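Hypothetical protein PA3499 (Pseudomonas aeruginosa, PDB 2IG8) is of unknown function but belongs to the YjgF-like clan of small alpha-beta proteins, three copies of which make up its assembly. Local coordinates at residues A10-L15 / V64-E69; L51-Q56 / I88-A93; S117-V120 / V126-D129; Y79-Y84 / R96-F101. All blocks are in the same frame, centred on the assembly; numbering follows the deposited sequence.

Interaction 1: residues A10-L15 / V64-E69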
loop_
_atom_site.group_PDB
_atom_site.type_symbol
_atom_site.label_atom_id
_atom_site.label_comp_id
_atom_site.label_asym_id
_atom_site.label_seq_id
_atom_site.Cartn_x
_atom_site.Cartn_y
_atom_site.Cartn_z
ATOM N N ALA B 10 13.026 21.524 2.097
ATOM C CA ALA B 10 14.122 21.922 3.012
ATOM C C ALA B 10 14.016 21.304 4.404
ATOM O O ALA B 10 15.026 20.860 4.979
ATOM C CB ALA B 10 14.170 23.420 3.152
ATOM N N ALA B 11 12.791 21.277 4.930
ATOM C CA ALA B 11 12.519 20.737 6.265
ATOM C C ALA B 11 12.658 19.211 6.321
ATOM O O ALA B 11 12.646 18.628 7.417
ATOM C CB ALA B 11 11.146 21.147 6.715
ATOM N N LEU B 12 12.792 18.579 5.152
ATOM C CA LEU B 12 12.846 17.136 5.053
ATOM C C LEU B 12 14.014 16.727 4.200
ATOM O O LEU B 12 13.831 16.212 3.095
ATOM C CB LEU B 12 11.546 16.600 4.447
ATOM C CG LEU B 12 10.339 16.871 5.324
ATOM C CD1 LEU B 12 9.105 16.343 4.658
ATOM C CD2 LEU B 12 10.554 16.235 6.692
ATOM N N PRO B 13 15.231 16.934 4.721
ATOM C CA PRO B 13 16.374 16.637 3.894
ATOM C C PRO B 13 16.437 15.158 3.597
ATOM O O PRO B 13 16.253 14.328 4.486
ATOM C CB PRO B 13 17.565 17.042 4.771
ATOM C CG PRO B 13 17.052 17.005 6.182
ATOM C CD PRO B 13 15.612 17.388 6.076
ATOM N N ASP B 14 16.678 14.827 2.343
ATOM C CA ASP B 14 17.128 13.498 2.036
ATOM C C ASP B 14 18.565 13.464 2.518
ATOM O O ASP B 14 19.367 14.323 2.154
ATOM C CB ASP B 14 16.987 13.209 0.547
ATOM C CG ASP B 14 15.526 13.052 0.140
ATOM O OD1 ASP B 14 15.030 11.916 0.206
ATOM O OD2 ASP B 14 14.864 14.074 -0.148
ATOM N N LEU B 15 18.877 12.514 3.388
ATOM C CA LEU B 15 20.211 12.421 3.916
ATOM C C LEU B 15 20.937 11.334 3.110
ATOM O O LEU B 15 20.425 10.217 2.986
ATOM C CB LEU B 15 20.156 12.147 5.413
ATOM C CG LEU B 15 19.370 13.251 6.156
ATOM C CD1 LEU B 15 19.084 12.898 7.581
ATOM C CD2 LEU B 15 20.097 14.603 6.067
ATOM N N VAL B 64 3.833 15.775 4.909
ATOM C CA VAL B 64 3.201 15.537 3.607
ATOM C C VAL B 64 2.921 16.865 2.890
ATOM O O VAL B 64 3.241 17.022 1.713
ATOM C CB VAL B 64 1.919 14.704 3.770
ATOM C CG1 VAL B 64 1.146 14.625 2.431
ATOM C CG2 VAL B 64 2.285 13.303 4.314
ATOM N N LYS B 65 2.351 17.830 3.604
ATOM C CA LYS B 65 2.094 19.148 3.027
ATOM C C LYS B 65 3.353 19.880 2.566
ATOM O O LYS B 65 3.336 20.562 1.531
ATOM C CB LYS B 65 1.326 19.985 4.033
ATOM C CG LYS B 65 1.083 21.403 3.602
ATOM C CD LYS B 65 -0.028 21.984 4.436
ATOM C CE LYS B 65 0.240 23.377 4.880
ATOM N NZ LYS B 65 0.274 24.331 3.791
ATOM N N ALA B 66 4.432 19.751 3.342
ATOM C CA ALA B 66 5.722 20.308 2.974
ATOM C C ALA B 66 6.220 19.707 1.667
ATOM O O ALA B 66 6.681 20.440 0.786
ATOM C CB ALA B 66 6.768 20.110 4.121
ATOM N N LEU B 67 6.084 18.394 1.513
ATOM C CA LEU B 67 6.479 17.736 0.267
ATOM C C LEU B 67 5.615 18.220 -0.902
ATOM O O LEU B 67 6.142 18.564 -1.969
ATOM C CB LEU B 67 6.425 16.212 0.390
ATOM C CG LEU B 67 7.398 15.571 1.384
ATOM C CD1 LEU B 67 7.046 14.088 1.625
ATOM C CD2 LEU B 67 8.834 15.763 0.959
ATOM N N LEU B 68 4.299 18.265 -0.687
ATOM C CA LEU B 68 3.362 18.751 -1.711
ATOM C C LEU B 68 3.719 20.157 -2.170
ATOM O O LEU B 68 3.762 20.434 -3.371
ATOM C CB LEU B 68 1.930 18.740 -1.188
ATOM C CG LEU B 68 1.242 17.377 -1.113
ATOM C CD1 LEU B 68 0.015 17.411 -0.185
ATOM C CD2 LEU B 68 0.885 16.864 -2.534
ATOM N N GLU B 69 3.949 21.041 -1.206
ATOM C CA GLU B 69 4.356 22.420 -1.488
ATOM C C GLU B 69 5.696 22.524 -2.199
ATOM O O GLU B 69 5.851 23.348 -3.097
ATOM C CB GLU B 69 4.309 23.272 -0.215
ATOM C CG GLU B 69 2.861 23.493 0.206
ATOM C CD GLU B 69 2.679 24.342 1.448
ATOM O OE1 GLU B 69 3.676 24.639 2.140
ATOM O OE2 GLU B 69 1.508 24.701 1.736
#
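Leu12 and Leu67 mark the closest approach of the two backbones. Segment 10-15 is irregular, whereas 64-69 is a piece of a longer helix; with the CA atoms of Leu12 and Leu67 8.0 Å apart, side chains make the contact, and little surface is buried, 127 Å² in all. Leu12 does most of the touching. Its CB is directed at the helix, and CG stands beside the backbone N (chi1 -64°) with CD1 continuing the extended chain (chi2 179°), which carries this one methyl forward to the helix surface. There CD1 lies 3.8 Å from CD2 of Leu67 and equally near its CG, the two leucine side chains crossing at about a right angle. On the Ala66 side the contact is looser, with Leu12 CD1 4.5 Å from Ala66 CB. The contact is thus wholly apolar, a loop leucine packing on the flank of a helix that lies on the sheet of this alpha-beta fold. The loop joins strand 4-6 to strand 23-26; the helix is 53-70. Both leucines also pack on strand 29-36, Leu12 on Met35 and Leu67 on Met32. Val64 and Leu68 touch that strand too, and reach strands 78-85 and 126-133 as well.

Interaction 2: residues L51-Q56 / I88-A93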
loop_
_atom_site.group_PDB
_atom_site.type_symbol
_atom_site.label_atom_id
_atom_site.label_comp_id
_atom_site.label_asym_id
_atom_site.label_seq_id
_atom_site.Cartn_x
_atom_site.Cartn_y
_atom_site.Cartn_z
ATOM N N LEU B 51 4.694 13.143 22.323
ATOM C CA LEU B 51 3.545 13.482 21.476
ATOM C C LEU B 51 2.611 12.306 21.381
ATOM O O LEU B 51 3.022 11.182 21.022
ATOM C CB LEU B 51 3.993 13.848 20.075
ATOM C CG LEU B 51 4.948 15.042 19.960
ATOM C CD1 LEU B 51 5.300 15.272 18.476
ATOM C CD2 LEU B 51 4.337 16.317 20.578
ATOM N N ASP B 52 1.334 12.589 21.639
ATOM C CA ASP B 52 0.292 11.575 21.475
ATOM C C ASP B 52 -0.049 11.353 20.005
ATOM O O ASP B 52 0.516 12.016 19.113
ATOM C CB ASP B 52 -0.952 11.908 22.334
ATOM C CG ASP B 52 -1.707 13.197 21.908
ATOM O OD1 ASP B 52 -1.513 13.726 20.779
ATOM O OD2 ASP B 52 -2.484 13.712 22.787
ATOM N N ALA B 53 -0.986 10.442 19.742
ATOM C CA ALA B 53 -1.252 10.011 18.359
ATOM C C ALA B 53 -1.802 11.141 17.491
ATOM O O ALA B 53 -1.429 11.267 16.330
ATOM C CB ALA B 53 -2.223 8.822 18.339
ATOM N N HIS B 54 -2.700 11.950 18.063
ATOM C CA HIS B 54 -3.266 13.089 17.380
ATOM C C HIS B 54 -2.158 14.093 17.006
ATOM O O HIS B 54 -2.091 14.523 15.865
ATOM C CB HIS B 54 -4.291 13.734 18.291
ATOM C CG HIS B 54 -4.974 14.935 17.728
ATOM N ND1 HIS B 54 -5.953 15.601 18.424
ATOM C CD2 HIS B 54 -4.908 15.541 16.520
ATOM C CE1 HIS B 54 -6.405 16.609 17.692
ATOM N NE2 HIS B 54 -5.759 16.613 16.549
ATOM N N ALA B 55 -1.314 14.453 17.974
ATOM C CA ALA B 55 -0.209 15.371 17.709
ATOM C C ALA B 55 0.772 14.799 16.648
ATOM O O ALA B 55 1.197 15.528 15.711
ATOM C CB ALA B 55 0.524 15.784 19.021
ATOM N N GLN B 56 1.110 13.516 16.772
ATOM C CA GLN B 56 1.988 12.885 15.814
ATOM C C GLN B 56 1.360 12.897 14.414
ATOM O O GLN B 56 2.046 13.184 13.436
ATOM C CB GLN B 56 2.368 11.466 16.220
ATOM C CG GLN B 56 3.308 11.373 17.451
ATOM C CD GLN B 56 3.976 10.036 17.626
ATOM O OE1 GLN B 56 4.233 9.324 16.655
ATOM N NE2 GLN B 56 4.322 9.698 18.896
ATOM N N ILE B 88 -4.215 0.294 17.751
ATOM C CA ILE B 88 -5.463 0.472 17.027
ATOM C C ILE B 88 -6.443 1.404 17.748
ATOM O O ILE B 88 -7.235 2.075 17.090
ATOM C CB ILE B 88 -6.169 -0.861 16.688
ATOM C CG1 ILE B 88 -7.162 -0.686 15.531
ATOM C CG2 ILE B 88 -6.794 -1.521 17.935
ATOM C CD1 ILE B 88 -6.515 -0.459 14.180
ATOM N N ALA B 89 -6.336 1.477 19.074
ATOM C CA ALA B 89 -7.134 2.403 19.880
ATOM C C ALA B 89 -6.936 3.843 19.448
ATOM O O ALA B 89 -7.786 4.653 19.719
ATOM C CB ALA B 89 -6.786 2.278 21.361
ATOM N N ASP B 90 -5.833 4.148 18.780
ATOM C CA ASP B 90 -5.525 5.525 18.354
ATOM C C ASP B 90 -6.227 5.932 17.053
ATOM O O ASP B 90 -6.030 7.043 16.556
ATOM C CB ASP B 90 -3.995 5.698 18.193
ATOM C CG ASP B 90 -3.252 5.690 19.533
ATOM O OD1 ASP B 90 -3.891 5.935 20.572
ATOM O OD2 ASP B 90 -2.029 5.418 19.565
ATOM N N LYS B 91 -7.029 5.038 16.477
ATOM C CA LYS B 91 -7.680 5.324 15.188
ATOM C C LYS B 91 -8.490 6.604 15.231
ATOM O O LYS B 91 -8.473 7.368 14.274
ATOM C CB LYS B 91 -8.557 4.146 14.723
ATOM C CG LYS B 91 -9.740 3.835 15.612
ATOM C CD LYS B 91 -10.591 2.668 15.077
ATOM C CE LYS B 91 -11.908 2.577 15.838
ATOM N NZ LYS B 91 -12.797 3.720 15.507
ATOM N N ASP B 92 -9.172 6.865 16.343
ATOM C CA ASP B 92 -10.004 8.062 16.399
ATOM C C ASP B 92 -9.176 9.352 16.530
ATOM O O ASP B 92 -9.664 10.427 16.215
ATOM C CB ASP B 92 -11.002 7.980 17.522
ATOM C CG ASP B 92 -12.109 6.966 17.248
ATOM O OD1 ASP B 92 -12.250 6.547 16.051
ATOM O OD2 ASP B 92 -12.834 6.631 18.216
ATOM N N ALA B 93 -7.968 9.223 17.060
ATOM C CA ALA B 93 -7.032 10.334 17.193
ATOM C C ALA B 93 -6.537 10.720 15.804
ATOM O O ALA B 93 -6.365 11.900 15.522
ATOM C CB ALA B 93 -5.900 9.967 18.082
HETATM O O HOH W 1 -2.748 8.994 21.566
#
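Apolar packing centres on Ala53 and Ala93, whose CB atoms are 3.9 Å apart. The backbones come close here, with the CA atoms of His54 and Ala93 4.7 Å from each other, a closeness that the small alanine side chains permit. Ala93 CB also sits against the backbone N of His54, and the CB of His54 lies 4.1 Å from Ala93 CB. With its CG anti to the backbone N (chi1 -180°), the imidazole runs past Ala93 toward Glu100, whose OE1 is hydrogen-bonded to His54 NE2. A mixed contact joins Ala53 to Asp90: the alanine methyl lies 3.5 Å from CG of the carboxylate.

Polar links between the segments pass through water. One molecule accepts from Ala53 N at 2.9 Å and donates weakly to Asp90 OD1, while OD2 of the same carboxylate forms a salt bridge with Arg87. Within 51-56, Asp52 OD1 accepts from Ala55 N at 2.9 Å, nearly along its C-O axis, and Gln56 NE2 donates to Leu51 O. Asp52 is the N-cap residue of helix 53-70, and its capping bond closes the helix start where the 3-10 turn 88-90 and the first turn of helix 91-101 pack beside it, a helix-helix contact of the alpha-beta fold.

Interaction 3: residues S117-V120 / V126-D129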
loop_
_atom_site.group_PDB
_atom_site.type_symbol
_atom_site.label_atom_id
_atom_site.label_comp_id
_atom_site.label_asym_id
_atom_site.label_seq_id
_atom_site.Cartn_x
_atom_site.Cartn_y
_atom_site.Cartn_z
ATOM N N SER B 117 2.993 -3.952 14.070
ATOM C CA SER B 117 3.606 -4.359 15.317
ATOM C C SER B 117 4.816 -3.488 15.633
ATOM O O SER B 117 5.304 -3.508 16.755
ATOM C CB SER B 117 3.926 -5.852 15.306
ATOM O OG SER B 117 4.811 -6.191 14.273
ATOM N N GLY B 118 5.261 -2.667 14.683
ATOM C CA GLY B 118 6.392 -1.781 14.953
ATOM C C GLY B 118 6.653 -0.764 13.858
ATOM O O GLY B 118 6.370 -1.006 12.685
ATOM N N LEU B 119 7.196 0.377 14.264
ATOM C CA LEU B 119 7.673 1.410 13.350
ATOM C C LEU B 119 9.145 1.659 13.588
ATOM O O LEU B 119 9.711 1.193 14.579
ATOM C CB LEU B 119 6.855 2.700 13.535
ATOM C CG LEU B 119 5.351 2.555 13.274
ATOM C CD1 LEU B 119 4.619 3.859 13.625
ATOM C CD2 LEU B 119 5.047 2.138 11.818
ATOM N N VAL B 120 9.779 2.402 12.684
ATOM C CA VAL B 120 11.229 2.534 12.685
ATOM C C VAL B 120 11.895 3.210 13.879
ATOM O O VAL B 120 13.074 3.004 14.065
ATOM C CB VAL B 120 11.782 3.150 11.372
ATOM C CG1 VAL B 120 11.523 2.192 10.173
ATOM C CG2 VAL B 120 11.227 4.526 11.136
ATOM N N VAL B 126 2.569 6.448 14.740
ATOM C CA VAL B 126 1.929 6.475 13.420
ATOM C C VAL B 126 2.913 6.777 12.293
ATOM O O VAL B 126 3.903 7.505 12.460
ATOM C CB VAL B 126 0.704 7.461 13.403
ATOM C CG1 VAL B 126 1.161 8.926 13.621
ATOM C CG2 VAL B 126 -0.111 7.356 12.093
ATOM N N GLU B 127 2.647 6.164 11.141
ATOM C CA GLU B 127 3.324 6.473 9.903
ATOM C C GLU B 127 2.241 6.523 8.820
ATOM O O GLU B 127 1.311 5.717 8.837
ATOM C CB GLU B 127 4.383 5.410 9.584
ATOM C CG GLU B 127 5.058 5.610 8.250
ATOM C CD GLU B 127 6.489 5.050 8.181
ATOM O OE1 GLU B 127 7.013 4.515 9.177
ATOM O OE2 GLU B 127 7.094 5.177 7.109
ATOM N N ILE B 128 2.350 7.496 7.926
ATOM C CA ILE B 128 1.385 7.628 6.855
ATOM C C ILE B 128 2.060 7.614 5.498
ATOM O O ILE B 128 3.039 8.344 5.256
ATOM C CB ILE B 128 0.527 8.891 7.016
ATOM C CG1 ILE B 128 -0.234 8.846 8.356
ATOM C CG2 ILE B 128 -0.403 9.030 5.796
ATOM C CD1 ILE B 128 -1.100 10.115 8.699
ATOM N N ASP B 129 1.531 6.757 4.625
ATOM C CA ASP B 129 1.926 6.676 3.237
ATOM C C ASP B 129 0.879 7.418 2.417
ATOM O O ASP B 129 -0.285 6.976 2.350
ATOM C CB ASP B 129 2.006 5.193 2.827
ATOM C CG ASP B 129 2.747 4.961 1.509
ATOM O OD1 ASP B 129 3.254 5.930 0.878
ATOM O OD2 ASP B 129 2.798 3.787 1.071
HETATM O O HOH W 2 8.169 2.568 10.304
#
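Leu119 reaches across to the start of strand 126-133, and its side chain makes the direct contact. From CB, which points at the strand, CG is placed anti to the carbonyl carbon (chi1 -60°), and the two methyls then divide the work. CD1 meets the backbone: it lies 3.5 Å from Val126 N and 3.6 Å from Val126 C, with Glu127 N a little farther off at 3.9 Å. This methyl helps to bury Val126 N, which has no hydrogen-bonding partner in the model. CD2 meets the side chain of Glu127 instead, 4.0 Å from its CB and 4.1 Å from OE1, and the two side chains cross obliquely.

These residues connect a loop to the mixed sheet of this YjgF-like fold: 117-120 follows strand 110-115, and 126-133 pairs with strands 29-36 and 78-85, Glu127 forming backbone hydrogen bonds with Tyr84. The loop also borders another copy of the protein. Leu119 packs on Val114 of the third subunit, and Val120 O accepts a hydrogen bond from Lys91 NZ of that subunit.

Glu127 runs extended from a CG anti to its backbone N (chi1 175°), bringing OE1 alongside the CD2 methyl of Leu119. A bridging water accepts from Val120 N at 2.9 Å and donates to Glu127 OE1 at a short 2.5 Å, adding a polar link between loop and strand beside the leucine methyls.

Interaction 4: residues Y79-Y84 / R96-F101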
loop_
_atom_site.group_PDB
_atom_site.type_symbol
_atom_site.label_atom_id
_atom_site.label_comp_id
_atom_site.label_asym_id
_atom_site.label_seq_id
_atom_site.Cartn_x
_atom_site.Cartn_y
_atom_site.Cartn_z
ATOM N N TYR B 79 -5.162 11.980 -2.577
ATOM C CA TYR B 79 -6.316 11.124 -2.856
ATOM C C TYR B 79 -6.329 9.818 -2.056
ATOM O O TYR B 79 -7.336 9.141 -2.019
ATOM C CB TYR B 79 -6.437 10.844 -4.363
ATOM C CG TYR B 79 -5.307 10.065 -4.980
ATOM C CD1 TYR B 79 -5.289 8.678 -4.930
ATOM C CD2 TYR B 79 -4.249 10.711 -5.608
ATOM C CE1 TYR B 79 -4.249 7.951 -5.503
ATOM C CE2 TYR B 79 -3.188 9.987 -6.164
ATOM C CZ TYR B 79 -3.203 8.613 -6.111
ATOM O OH TYR B 79 -2.181 7.883 -6.682
ATOM N N LYS B 80 -5.237 9.474 -1.379
ATOM C CA LYS B 80 -5.237 8.276 -0.524
ATOM C C LYS B 80 -4.222 8.455 0.598
ATOM O O LYS B 80 -3.141 9.016 0.378
ATOM C CB LYS B 80 -4.947 6.996 -1.322
ATOM C CG LYS B 80 -4.929 5.717 -0.455
ATOM C CD LYS B 80 -4.702 4.399 -1.233
ATOM C CE LYS B 80 -5.985 3.698 -1.602
ATOM N NZ LYS B 80 -5.783 2.354 -2.276
ATOM N N LEU B 81 -4.593 8.004 1.792
ATOM C CA LEU B 81 -3.698 7.986 2.948
ATOM C C LEU B 81 -3.765 6.602 3.578
ATOM O O LEU B 81 -4.819 6.196 4.098
ATOM C CB LEU B 81 -4.136 9.024 3.976
ATOM C CG LEU B 81 -4.192 10.479 3.548
ATOM C CD1 LEU B 81 -4.873 11.363 4.625
ATOM C CD2 LEU B 81 -2.829 10.990 3.246
ATOM N N ASN B 82 -2.674 5.853 3.495
ATOM C CA ASN B 82 -2.600 4.604 4.230
ATOM C C ASN B 82 -1.868 4.816 5.541
ATOM O O ASN B 82 -0.744 5.328 5.565
ATOM C CB ASN B 82 -1.984 3.524 3.392
ATOM C CG ASN B 82 -2.902 3.105 2.247
ATOM O OD1 ASN B 82 -4.116 3.379 2.264
ATOM N ND2 ASN B 82 -2.345 2.510 1.259
ATOM N N VAL B 83 -2.521 4.421 6.622
ATOM C CA VAL B 83 -2.106 4.826 7.956
ATOM C C VAL B 83 -1.751 3.576 8.737
ATOM O O VAL B 83 -2.535 2.606 8.782
ATOM C CB VAL B 83 -3.224 5.587 8.674
ATOM C CG1 VAL B 83 -2.741 6.030 10.086
ATOM C CG2 VAL B 83 -3.690 6.767 7.795
ATOM N N TYR B 84 -0.552 3.580 9.297
ATOM C CA TYR B 84 -0.068 2.473 10.101
ATOM C C TYR B 84 0.116 2.999 11.505
ATOM O O TYR B 84 0.925 3.907 11.717
ATOM C CB TYR B 84 1.281 1.980 9.572
ATOM C CG TYR B 84 1.242 1.663 8.126
ATOM C CD1 TYR B 84 0.671 0.481 7.696
ATOM C CD2 TYR B 84 1.736 2.557 7.164
ATOM C CE1 TYR B 84 0.582 0.182 6.344
ATOM C CE2 TYR B 84 1.651 2.254 5.796
ATOM C CZ TYR B 84 1.083 1.069 5.403
ATOM O OH TYR B 84 1.002 0.710 4.059
ATOM N N ARG B 96 -9.340 12.685 14.239
ATOM C CA ARG B 96 -9.360 14.058 14.701
ATOM C C ARG B 96 -8.338 14.900 13.966
ATOM O O ARG B 96 -8.662 15.980 13.541
ATOM C CB ARG B 96 -9.028 14.130 16.176
ATOM C CG ARG B 96 -10.198 14.019 17.070
ATOM C CD ARG B 96 -9.771 14.252 18.511
ATOM N NE ARG B 96 -10.899 14.113 19.444
ATOM C CZ ARG B 96 -11.470 12.959 19.787
ATOM N NH1 ARG B 96 -11.072 11.773 19.258
ATOM N NH2 ARG B 96 -12.455 13.001 20.662
ATOM N N ALA B 97 -7.130 14.355 13.796
ATOM C CA ALA B 97 -6.056 15.008 13.039
ATOM C C ALA B 97 -6.495 15.332 11.601
ATOM O O ALA B 97 -6.325 16.451 11.113
ATOM C CB ALA B 97 -4.808 14.155 13.025
ATOM N N ARG B 98 -7.109 14.346 10.947
ATOM C CA ARG B 98 -7.622 14.542 9.616
ATOM C C ARG B 98 -8.718 15.604 9.547
ATOM O O ARG B 98 -8.714 16.440 8.616
ATOM C CB ARG B 98 -8.101 13.225 9.031
ATOM C CG ARG B 98 -6.947 12.345 8.611
ATOM C CD ARG B 98 -7.419 11.182 7.766
ATOM N NE ARG B 98 -8.147 10.195 8.550
ATOM C CZ ARG B 98 -8.204 8.892 8.271
ATOM N NH1 ARG B 98 -8.884 8.088 9.075
ATOM N NH2 ARG B 98 -7.604 8.387 7.204
ATOM N N GLN B 99 -9.633 15.612 10.503
ATOM C CA GLN B 99 -10.693 16.633 10.487
ATOM C C GLN B 99 -10.062 18.024 10.551
ATOM O O GLN B 99 -10.490 18.948 9.860
ATOM C CB GLN B 99 -11.677 16.447 11.635
ATOM C CG GLN B 99 -12.561 15.199 11.456
ATOM C CD GLN B 99 -13.669 15.361 10.434
ATOM O OE1 GLN B 99 -13.936 16.449 9.935
ATOM N NE2 GLN B 99 -14.319 14.252 10.109
ATOM N N GLU B 100 -9.017 18.176 11.360
ATOM C CA GLU B 100 -8.389 19.484 11.503
ATOM C C GLU B 100 -7.564 19.866 10.285
ATOM O O GLU B 100 -7.662 20.985 9.801
ATOM C CB GLU B 100 -7.569 19.539 12.806
ATOM C CG GLU B 100 -8.459 19.416 14.007
ATOM C CD GLU B 100 -7.721 19.250 15.346
ATOM O OE1 GLU B 100 -6.482 19.049 15.360
ATOM O OE2 GLU B 100 -8.434 19.289 16.375
ATOM N N PHE B 101 -6.778 18.923 9.769
ATOM C CA PHE B 101 -5.906 19.139 8.614
ATOM C C PHE B 101 -6.704 19.451 7.354
ATOM O O PHE B 101 -6.313 20.298 6.550
ATOM C CB PHE B 101 -5.045 17.896 8.402
ATOM C CG PHE B 101 -3.990 18.033 7.321
ATOM C CD1 PHE B 101 -2.861 18.798 7.529
ATOM C CD2 PHE B 101 -4.110 17.359 6.138
ATOM C CE1 PHE B 101 -1.885 18.905 6.546
ATOM C CE2 PHE B 101 -3.118 17.432 5.152
ATOM C CZ PHE B 101 -2.006 18.220 5.377
#
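Van der Waals contact between Leu81 and Arg98 spans the space between strand and helix. Leu81 CD1 lies 4.0 Å from Arg98 CD, so the leucine meets the aliphatic part of the arginine. The two side chains slide past each other in opposite directions, each starting with its CB directed at the other segment. Because the backbones are well separated, with 10.1 Å between the CA atoms of Leu81 and Arg98, the long arginine fills much of the distance, and the buried surface is a modest 101 Å². A second, looser touch involves Val83, whose CG2 is 4.3 Å from Arg98 NH2 and approaches the guanidinium obliquely.

Polar interactions of Arg98 are made with residues beyond the two segments. A bend at chi3 (-72°) turns the guanidinium aside after CD has packed on the leucine. NH2 then forms a weak hydrogen bond with Ser111 OG of strand 110-115, an atom that is also bonded to Leu81 O, and NE forms another weak one with Ser19 OG of the second subunit. The buried charged group is thereby linked to the sheet and to the subunit interface.

Leu81 and Val83 face the helix, while Asn82, between them, points away from it. Strand 78-85, helix 91-101 and strand 110-115 form a beta-alpha-beta unit, in which this contact seats the connecting helix on its first strand. Helix 53-70 lies alongside, receiving Ala97 on His54 and Ala57, and Phe101 on Leu61.

Overall arrangement
Interactions 3 and 4 are buried and reach neighbouring strands of one sheet, 126-133 and 78-85, joined directly by backbone pairing; interactions 1 and 2 are only partly buried. Helix 53-70 serves both of the latter, whose centres lie about 22 Å apart on opposite sides of the chain's centre. Helix 91-101 is likewise common to interactions 2 and 4, which touch each other. Chemistry follows position: interaction 1 is purely apolar and touches no other subunit, whereas interactions 2 and 3 add bridging waters to their packing. In interaction 4 a buried arginine combines apolar contact with weak polar links, one of them to another subunit.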